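PDB 7D6V: succinate dehydrogenase subunit A from Mycolicibacterium smegmatis, which carries FAD as the flavoprotein subunit of the respiratory complex Sdh1, probably oxidising succinate to fumarate and passing the electrons to the iron-sulfur subunit. Local coordinates for residues 7-12 with 31-36; 58-63 with 113-118; 511-516 with 546-551. All coordinates share one frame; numbering follows the deposited sequence.

Contact 1 (7-12 with 31-36); sequences HSYDVV and GLRVAV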
loop_
_atom_site.group_PDB
_atom_site.type_symbol
_atom_site.label_atom_id
_atom_site.label_comp_id
_atom_site.label_asym_id
_atom_site.label_seq_id
_atom_site.Cartn_x
_atom_site.Cartn_y
_atom_site.Cartn_z
ATOM N N HIS A 7 -4.466 -32.088 -4.020
ATOM C CA HIS A 7 -5.757 -31.421 -3.976
ATOM C C HIS A 7 -6.465 -31.603 -5.309
ATOM O O HIS A 7 -5.826 -31.706 -6.359
ATOM C CB HIS A 7 -5.609 -29.933 -3.663
ATOM C CG HIS A 7 -4.893 -29.657 -2.380
ATOM N ND1 HIS A 7 -5.499 -29.778 -1.148
ATOM C CD2 HIS A 7 -3.622 -29.263 -2.136
ATOM C CE1 HIS A 7 -4.631 -29.474 -0.201
ATOM N NE2 HIS A 7 -3.484 -29.157 -0.774
ATOM N N SER A 8 -7.793 -31.645 -5.260
ATOM C CA SER A 8 -8.622 -31.851 -6.441
ATOM C C SER A 8 -9.564 -30.667 -6.595
ATOM O O SER A 8 -10.317 -30.347 -5.670
ATOM C CB SER A 8 -9.409 -33.156 -6.334
ATOM O OG SER A 8 -10.065 -33.455 -7.550
ATOM N N TYR A 9 -9.519 -30.021 -7.758
ATOM C CA TYR A 9 -10.341 -28.854 -8.038
ATOM C C TYR A 9 -10.800 -28.899 -9.487
ATOM O O TYR A 9 -10.390 -29.761 -10.265
ATOM C CB TYR A 9 -9.584 -27.553 -7.752
ATOM C CG TYR A 9 -9.402 -27.278 -6.282
ATOM C CD1 TYR A 9 -10.378 -26.616 -5.556
ATOM C CD2 TYR A 9 -8.259 -27.694 -5.616
ATOM C CE1 TYR A 9 -10.218 -26.368 -4.213
ATOM C CE2 TYR A 9 -8.092 -27.452 -4.274
ATOM C CZ TYR A 9 -9.073 -26.790 -3.576
ATOM O OH TYR A 9 -8.909 -26.546 -2.235
ATOM N N ASP A 10 -11.677 -27.962 -9.842
ATOM C CA ASP A 10 -12.139 -27.830 -11.218
ATOM C C ASP A 10 -11.220 -26.942 -12.046
ATOM O O ASP A 10 -10.970 -27.232 -13.219
ATOM C CB ASP A 10 -13.560 -27.266 -11.251
ATOM C CG ASP A 10 -14.596 -28.268 -10.793
ATOM O OD1 ASP A 10 -14.475 -29.458 -11.146
ATOM O OD2 ASP A 10 -15.537 -27.863 -10.080
ATOM N N VAL A 11 -10.723 -25.858 -11.460
ATOM C CA VAL A 11 -9.828 -24.936 -12.141
ATOM C C VAL A 11 -8.820 -24.417 -11.127
ATOM O O VAL A 11 -9.133 -24.234 -9.948
ATOM C CB VAL A 11 -10.606 -23.776 -12.813
ATOM C CG1 VAL A 11 -11.336 -22.943 -11.779
ATOM C CG2 VAL A 11 -9.681 -22.908 -13.652
ATOM N N VAL A 12 -7.589 -24.213 -11.587
ATOM C CA VAL A 12 -6.533 -23.615 -10.783
ATOM C C VAL A 12 -6.104 -22.320 -11.453
ATOM O O VAL A 12 -5.733 -22.319 -12.631
ATOM C CB VAL A 12 -5.336 -24.568 -10.610
ATOM C CG1 VAL A 12 -4.204 -23.869 -9.883
ATOM C CG2 VAL A 12 -5.753 -25.806 -9.848
ATOM N N GLY A 31 -19.981 -21.518 -11.001
ATOM C CA GLY A 31 -20.191 -22.673 -10.154
ATOM C C GLY A 31 -19.085 -23.681 -10.357
ATOM O O GLY A 31 -19.174 -24.541 -11.235
ATOM N N LEU A 32 -18.069 -23.621 -9.505
ATOM C CA LEU A 32 -16.826 -24.351 -9.699
ATOM C C LEU A 32 -16.054 -24.321 -8.396
ATOM O O LEU A 32 -16.191 -23.386 -7.604
ATOM C CB LEU A 32 -15.968 -23.741 -10.817
ATOM C CG LEU A 32 -16.257 -24.006 -12.293
ATOM C CD1 LEU A 32 -15.135 -23.452 -13.149
ATOM C CD2 LEU A 32 -16.423 -25.481 -12.545
ATOM N N ARG A 33 -15.243 -25.349 -8.185
ATOM C CA ARG A 33 -14.262 -25.342 -7.112
ATOM C C ARG A 33 -12.962 -24.774 -7.660
ATOM O O ARG A 33 -12.356 -25.360 -8.561
ATOM C CB ARG A 33 -14.052 -26.747 -6.554
ATOM C CG ARG A 33 -15.331 -27.452 -6.168
ATOM C CD ARG A 33 -15.037 -28.641 -5.281
ATOM N NE ARG A 33 -14.306 -28.250 -4.079
ATOM C CZ ARG A 33 -13.117 -28.733 -3.736
ATOM N NH1 ARG A 33 -12.531 -28.321 -2.621
ATOM N NH2 ARG A 33 -12.516 -29.629 -4.504
ATOM N N VAL A 34 -12.537 -23.638 -7.116
ATOM C CA VAL A 34 -11.409 -22.878 -7.639
ATOM C C VAL A 34 -10.308 -22.849 -6.591
ATOM O O VAL A 34 -10.569 -22.570 -5.416
ATOM C CB VAL A 34 -11.823 -21.448 -8.026
ATOM C CG1 VAL A 34 -10.715 -20.763 -8.802
ATOM C CG2 VAL A 34 -13.102 -21.470 -8.833
ATOM N N ALA A 35 -9.084 -23.138 -7.018
ATOM C CA ALA A 35 -7.898 -22.999 -6.189
ATOM C C ALA A 35 -7.110 -21.788 -6.664
ATOM O O ALA A 35 -6.884 -21.625 -7.866
ATOM C CB ALA A 35 -7.032 -24.258 -6.250
ATOM N N VAL A 36 -6.706 -20.939 -5.728
ATOM C CA VAL A 36 -5.963 -19.722 -6.033
ATOM C C VAL A 36 -4.554 -19.919 -5.501
ATOM O O VAL A 36 -4.355 -20.050 -4.287
ATOM C CB VAL A 36 -6.614 -18.484 -5.406
ATOM C CG1 VAL A 36 -5.770 -17.248 -5.662
ATOM C CG2 VAL A 36 -8.024 -18.310 -5.892
#
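Y9 lies sandwiched between R33 and A35 where the parallel strands 11-14 and 34-37 of a Rossmann-type beta-alpha-beta unit, connected by helix 18-30, begin to pair. The guanidinium of R33 is stacked flat on one ring face, with centres 4.4 Å apart and planes 19° from parallel. From the opposite face comes a CH-pi contact, A35 CB standing 3.8 Å from the ring centroid of Y9. The bend of the arginine chain at chi3 (57°) brings its head back over the ring, and its NH2 also makes a weak bond to S8 O at the guanidinium edge.

The D10 carboxylate grips the backbone of the same arginine. R33 N donates to D10 OD2 over 3.2 Å, almost straight at 178°, meeting the carboxylate on its anti side. The other oxygen, OD1, forms a salt bridge with R453, so each carboxylate oxygen has its own partner, which limits rotation of the group. R33 O accepts a hydrogen bond from D10 N at 3.0 Å.

Regular pairing then sets in, V11 with V34 and V12 with A35. The valine pair leans toward helices 18-30 and 427-448, with V11 CG1 3.7 Å from V34 CG2. Of the backbone bonds between these strands, V11 N to R33 O is the weaker, and A35 N to V11 O, nearly straight at 3.1 Å, the stronger.

Contact 2 (58-63 with 113-118); sequences MRNVNT and DGKISQ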
loop_
_atom_site.group_PDB
_atom_site.type_symbol
_atom_site.label_atom_id
_atom_site.label_comp_id
_atom_site.label_asym_id
_atom_site.label_seq_id
_atom_site.Cartn_x
_atom_site.Cartn_y
_atom_site.Cartn_z
ATOM N N MET A 58 -16.760 5.257 -19.920
ATOM C CA MET A 58 -17.956 5.454 -19.112
ATOM C C MET A 58 -18.681 6.752 -19.440
ATOM O O MET A 58 -19.867 6.875 -19.118
ATOM C CB MET A 58 -17.594 5.420 -17.627
ATOM C CG MET A 58 -17.186 4.046 -17.133
ATOM S SD MET A 58 -16.899 3.964 -15.358
ATOM C CE MET A 58 -15.653 5.225 -15.159
ATOM N N ARG A 59 -17.995 7.714 -20.062
ATOM C CA ARG A 59 -18.573 8.984 -20.505
ATOM C C ARG A 59 -19.017 9.862 -19.340
ATOM O O ARG A 59 -19.912 10.694 -19.492
ATOM C CB ARG A 59 -19.740 8.766 -21.475
ATOM C CG ARG A 59 -19.375 7.990 -22.720
ATOM C CD ARG A 59 -20.587 7.315 -23.325
ATOM N NE ARG A 59 -21.414 8.248 -24.082
ATOM C CZ ARG A 59 -22.735 8.343 -23.962
ATOM N NH1 ARG A 59 -23.381 7.561 -23.111
ATOM N NH2 ARG A 59 -23.408 9.219 -24.691
ATOM N N ASN A 60 -18.393 9.696 -18.174
ATOM C CA ASN A 60 -18.797 10.466 -17.003
ATOM C C ASN A 60 -18.376 11.925 -17.121
ATOM O O ASN A 60 -19.123 12.825 -16.722
ATOM C CB ASN A 60 -18.210 9.848 -15.737
ATOM C CG ASN A 60 -18.790 8.492 -15.434
ATOM O OD1 ASN A 60 -19.856 8.135 -15.928
ATOM N ND2 ASN A 60 -18.089 7.722 -14.616
ATOM N N VAL A 61 -17.184 12.179 -17.656
ATOM C CA VAL A 61 -16.685 13.547 -17.749
ATOM C C VAL A 61 -17.293 14.258 -18.950
ATOM O O VAL A 61 -17.946 15.298 -18.809
ATOM C CB VAL A 61 -15.146 13.560 -17.798
ATOM C CG1 VAL A 61 -14.644 14.942 -18.173
ATOM C CG2 VAL A 61 -14.577 13.129 -16.460
ATOM N N ASN A 62 -17.093 13.714 -20.147
ATOM C CA ASN A 62 -17.793 14.201 -21.324
ATOM C C ASN A 62 -18.399 13.029 -22.082
ATOM O O ASN A 62 -17.852 11.924 -22.103
ATOM C CB ASN A 62 -16.884 15.027 -22.251
ATOM C CG ASN A 62 -15.845 14.194 -22.956
ATOM O OD1 ASN A 62 -15.417 13.156 -22.458
ATOM N ND2 ASN A 62 -15.443 14.640 -24.136
ATOM N N THR A 63 -19.541 13.293 -22.709
ATOM C CA THR A 63 -20.386 12.258 -23.285
ATOM C C THR A 63 -20.086 11.973 -24.749
ATOM O O THR A 63 -20.765 11.133 -25.347
ATOM C CB THR A 63 -21.856 12.650 -23.134
ATOM O OG1 THR A 63 -22.145 13.760 -23.990
ATOM C CG2 THR A 63 -22.149 13.037 -21.699
ATOM N N ASP A 113 -21.647 15.216 -10.134
ATOM C CA ASP A 113 -22.895 14.474 -10.240
ATOM C C ASP A 113 -22.916 13.222 -9.378
ATOM O O ASP A 113 -23.961 12.571 -9.289
ATOM C CB ASP A 113 -23.158 14.071 -11.691
ATOM C CG ASP A 113 -22.981 15.216 -12.657
ATOM O OD1 ASP A 113 -23.445 16.334 -12.349
ATOM O OD2 ASP A 113 -22.380 14.995 -13.728
ATOM N N GLY A 114 -21.798 12.865 -8.758
ATOM C CA GLY A 114 -21.724 11.647 -7.983
ATOM C C GLY A 114 -21.310 10.422 -8.760
ATOM O O GLY A 114 -21.554 9.304 -8.296
ATOM N N LYS A 115 -20.702 10.592 -9.928
ATOM C CA LYS A 115 -20.221 9.486 -10.735
ATOM C C LYS A 115 -18.730 9.282 -10.495
ATOM O O LYS A 115 -18.100 9.975 -9.698
ATOM C CB LYS A 115 -20.511 9.737 -12.215
ATOM C CG LYS A 115 -21.937 10.129 -12.509
ATOM C CD LYS A 115 -22.230 10.041 -13.990
ATOM C CE LYS A 115 -23.673 10.400 -14.280
ATOM N NZ LYS A 115 -24.150 9.806 -15.555
ATOM N N ILE A 116 -18.159 8.313 -11.197
ATOM C CA ILE A 116 -16.736 8.022 -11.078
ATOM C C ILE A 116 -15.948 9.063 -11.862
ATOM O O ILE A 116 -16.265 9.359 -13.020
ATOM C CB ILE A 116 -16.428 6.599 -11.570
ATOM C CG1 ILE A 116 -17.119 5.567 -10.679
ATOM C CG2 ILE A 116 -14.939 6.351 -11.578
ATOM C CD1 ILE A 116 -16.847 4.140 -11.077
ATOM N N SER A 117 -14.924 9.627 -11.229
ATOM C CA SER A 117 -14.097 10.644 -11.860
ATOM C C SER A 117 -13.117 10.010 -12.840
ATOM O O SER A 117 -12.576 8.930 -12.591
ATOM C CB SER A 117 -13.339 11.439 -10.798
ATOM O OG SER A 117 -12.703 12.569 -11.361
ATOM N N GLN A 118 -12.889 10.693 -13.961
ATOM C CA GLN A 118 -12.010 10.213 -15.019
ATOM C C GLN A 118 -10.994 11.291 -15.363
ATOM O O GLN A 118 -11.357 12.457 -15.531
ATOM C CB GLN A 118 -12.812 9.824 -16.264
ATOM C CG GLN A 118 -13.761 8.661 -16.046
ATOM C CD GLN A 118 -14.620 8.370 -17.255
ATOM O OE1 GLN A 118 -15.363 9.228 -17.721
ATOM N NE2 GLN A 118 -14.523 7.154 -17.770
#
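N60 and Q118 join two loops of the FAD-binding region. The first, residues 58-63, leads toward helix 67-76; the second, residues 113-118, follows helix 84-102 and ends at the short strand 118-119. There is no strand pairing between them; the touching parts run 82° apart, and side-chain amides reach across to backbone groups from both sides.

N60 sends its ND2 to I116 O at 2.9 Å. The donor lies in the carbonyl plane on a lone pair, while the acceptor is tilted 20° from the amide plane of N60. With CG beside the backbone N (chi1 -67°), the amide of N60 extends over the other loop, and its OD1 comes 3.6 Å from K115 CD, the two side chains crossing at a slant.

Q118 answers in the reverse direction. Its OE1 takes two weak bonds from consecutive amides, N60 N at 3.1 Å and V61 N at 3.5 Å, and its NE2 gives a weak bond to R128 O. The Q118 amide is therefore held at both ends, though none of its bonds is strong.

Apolar groups fill in beside these bonds. V61 CG2 lies 3.8 Å from Q118 CB, the two side chains sliding past each other in opposite directions. The second loop also meets the iron-sulfur subunit, through backbone hydrogen bonding of G114 and packing of K115 on R130 of that chain. M58, which also packs on helix 84-102, crosses I116 at about a right angle and lies against the Q118 amide: its thioether turns at chi3, leaving CE 3.8 Å from I116 CG2 and 3.4 Å from Q118 NE2.

Contact 3 (511-516 with 546-551); sequences RLQELK and VSECVA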
loop_
_atom_site.group_PDB
_atom_site.type_symbol
_atom_site.label_atom_id
_atom_site.label_comp_id
_atom_site.label_asym_id
_atom_site.label_seq_id
_atom_site.Cartn_x
_atom_site.Cartn_y
_atom_site.Cartn_z
ATOM N N ARG A 511 26.015 -15.789 -25.647
ATOM C CA ARG A 511 26.324 -15.900 -24.229
ATOM C C ARG A 511 25.158 -16.446 -23.415
ATOM O O ARG A 511 25.380 -16.953 -22.314
ATOM C CB ARG A 511 26.786 -14.555 -23.665
ATOM C CG ARG A 511 25.793 -13.430 -23.762
ATOM C CD ARG A 511 26.294 -12.224 -22.985
ATOM N NE ARG A 511 27.549 -11.693 -23.510
ATOM C CZ ARG A 511 28.016 -10.476 -23.241
ATOM N NH1 ARG A 511 27.334 -9.660 -22.450
ATOM N NH2 ARG A 511 29.166 -10.073 -23.761
ATOM N N LEU A 512 23.932 -16.402 -23.943
ATOM C CA LEU A 512 22.838 -17.125 -23.308
ATOM C C LEU A 512 23.058 -18.626 -23.383
ATOM O O LEU A 512 22.710 -19.350 -22.445
ATOM C CB LEU A 512 21.505 -16.759 -23.960
ATOM C CG LEU A 512 20.740 -15.554 -23.415
ATOM C CD1 LEU A 512 19.557 -15.230 -24.306
ATOM C CD2 LEU A 512 20.277 -15.811 -21.999
ATOM N N GLN A 513 23.626 -19.110 -24.490
ATOM C CA GLN A 513 23.971 -20.528 -24.566
ATOM C C GLN A 513 24.984 -20.915 -23.491
ATOM O O GLN A 513 24.812 -21.926 -22.798
ATOM C CB GLN A 513 24.502 -20.867 -25.957
ATOM C CG GLN A 513 23.441 -20.861 -27.042
ATOM C CD GLN A 513 22.489 -22.036 -26.927
ATOM O OE1 GLN A 513 22.914 -23.188 -26.843
ATOM N NE2 GLN A 513 21.193 -21.749 -26.921
ATOM N N GLU A 514 26.036 -20.110 -23.321
ATOM C CA GLU A 514 27.016 -20.374 -22.271
ATOM C C GLU A 514 26.380 -20.299 -20.891
ATOM O O GLU A 514 26.699 -21.097 -20.003
ATOM C CB GLU A 514 28.175 -19.381 -22.369
ATOM C CG GLU A 514 29.021 -19.519 -23.618
ATOM C CD GLU A 514 29.790 -20.822 -23.662
ATOM O OE1 GLU A 514 30.168 -21.328 -22.586
ATOM O OE2 GLU A 514 30.021 -21.341 -24.774
ATOM N N LEU A 515 25.485 -19.336 -20.691
ATOM C CA LEU A 515 24.874 -19.140 -19.385
ATOM C C LEU A 515 23.968 -20.310 -19.022
ATOM O O LEU A 515 23.968 -20.776 -17.876
ATOM C CB LEU A 515 24.108 -17.821 -19.401
ATOM C CG LEU A 515 23.488 -17.220 -18.152
ATOM C CD1 LEU A 515 24.577 -16.871 -17.166
ATOM C CD2 LEU A 515 22.731 -15.987 -18.559
ATOM N N LYS A 516 23.216 -20.829 -19.993
ATOM C CA LYS A 516 22.384 -21.995 -19.728
ATOM C C LYS A 516 23.199 -23.276 -19.625
ATOM O O LYS A 516 22.737 -24.236 -18.999
ATOM C CB LYS A 516 21.303 -22.140 -20.802
ATOM C CG LYS A 516 21.786 -22.687 -22.125
ATOM C CD LYS A 516 20.785 -22.402 -23.232
ATOM C CE LYS A 516 19.619 -23.367 -23.187
ATOM N NZ LYS A 516 18.772 -23.250 -24.405
ATOM N N VAL A 546 12.719 -17.511 -21.224
ATOM C CA VAL A 546 12.071 -16.292 -21.696
ATOM C C VAL A 546 13.083 -15.366 -22.359
ATOM O O VAL A 546 12.780 -14.715 -23.366
ATOM C CB VAL A 546 11.332 -15.604 -20.535
ATOM C CG1 VAL A 546 10.904 -14.205 -20.926
ATOM C CG2 VAL A 546 10.126 -16.428 -20.125
ATOM N N SER A 547 14.301 -15.290 -21.812
ATOM C CA SER A 547 15.332 -14.459 -22.421
ATOM C C SER A 547 15.700 -14.958 -23.811
ATOM O O SER A 547 15.878 -14.157 -24.737
ATOM C CB SER A 547 16.565 -14.413 -21.523
ATOM O OG SER A 547 16.217 -14.029 -20.207
ATOM N N GLU A 548 15.824 -16.278 -23.977
ATOM C CA GLU A 548 16.099 -16.818 -25.305
ATOM C C GLU A 548 14.986 -16.462 -26.283
ATOM O O GLU A 548 15.254 -16.067 -27.427
ATOM C CB GLU A 548 16.283 -18.333 -25.232
ATOM C CG GLU A 548 16.954 -18.939 -26.453
ATOM C CD GLU A 548 17.011 -20.454 -26.397
ATOM O OE1 GLU A 548 17.198 -21.085 -27.459
ATOM O OE2 GLU A 548 16.871 -21.018 -25.290
ATOM N N CYS A 549 13.730 -16.583 -25.845
ATOM C CA CYS A 549 12.610 -16.240 -26.719
ATOM C C CYS A 549 12.659 -14.773 -27.132
ATOM O O CYS A 549 12.490 -14.437 -28.312
ATOM C CB CYS A 549 11.287 -16.556 -26.022
ATOM S SG CYS A 549 10.751 -18.261 -26.176
ATOM N N VAL A 550 12.893 -13.885 -26.164
ATOM C CA VAL A 550 12.925 -12.451 -26.445
ATOM C C VAL A 550 14.045 -12.125 -27.424
ATOM O O VAL A 550 13.852 -11.375 -28.389
ATOM C CB VAL A 550 13.070 -11.652 -25.137
ATOM C CG1 VAL A 550 13.352 -10.195 -25.436
ATOM C CG2 VAL A 550 11.817 -11.781 -24.298
ATOM N N ALA A 551 15.233 -12.689 -27.192
ATOM C CA ALA A 551 16.368 -12.396 -28.060
ATOM C C ALA A 551 16.129 -12.894 -29.479
ATOM O O ALA A 551 16.441 -12.193 -30.449
ATOM C CB ALA A 551 17.640 -13.010 -27.481
#
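S547 meets L512 where helices 502-518 and 532-556 run antiparallel within the C-terminal region of the flavoprotein. The short axes are 10.8 Å apart at closest approach and 169° between N-to-C directions. Only 198 Å² is buried, both sides summed, so a few side chains carry the contact.

At S547 the two methyls of L512 divide the work: CD2 lies 4.0 Å from S547 CB, whereas CD1 is 3.9 Å from S547 O. The hydroxyl turns instead to M543 O, one turn earlier, with which OG is hydrogen-bonded.

E548 follows and supplies the polar half. Its CG is anti to the backbone N (chi1 -163°) and the chain stays extended, carrying the carboxylate out to K516. K516 NZ and E548 OE2 form a salt bridge of 3.1 Å, in which the ammonium approaches from above the carboxylate plane, 39° out of it. The lysine chain bends at chi3 on its way, and the two side chains cross at about a right angle. K552 adds a long, weak ion pair at OE1, while D594 brings a like charge close to OE2, which may raise the proton affinity of this acid pair, with K516 offsetting the effect.

One helical turn beyond S547, A551 closes the apolar strip, its CB 4.3 Å from L512 CD1.

Around the pair, helix 481-495 packs against R511 and L515 of the first helix, while helix 230-236 meets the second through V546 and C549.

The three contacts are separate in space and follow one another along the chain. Contacts 1 and 2 share the FAD-binding region, yet their centres are 38 Å apart. Contact 1 is the nearer to the cofactor, with the side chain of V12 about 8 Å from FAD, against about 14 Å for Q118 in contact 2. Contact 3 lies in the C-terminal region of the flavoprotein; its nearest atoms are about 19 Å from contact 1 and about 33 Å from contact 2, and it lies across the chain's centre from the latter. Of the three, contact 2 is the one that reaches another chain, the iron-sulfur subunit.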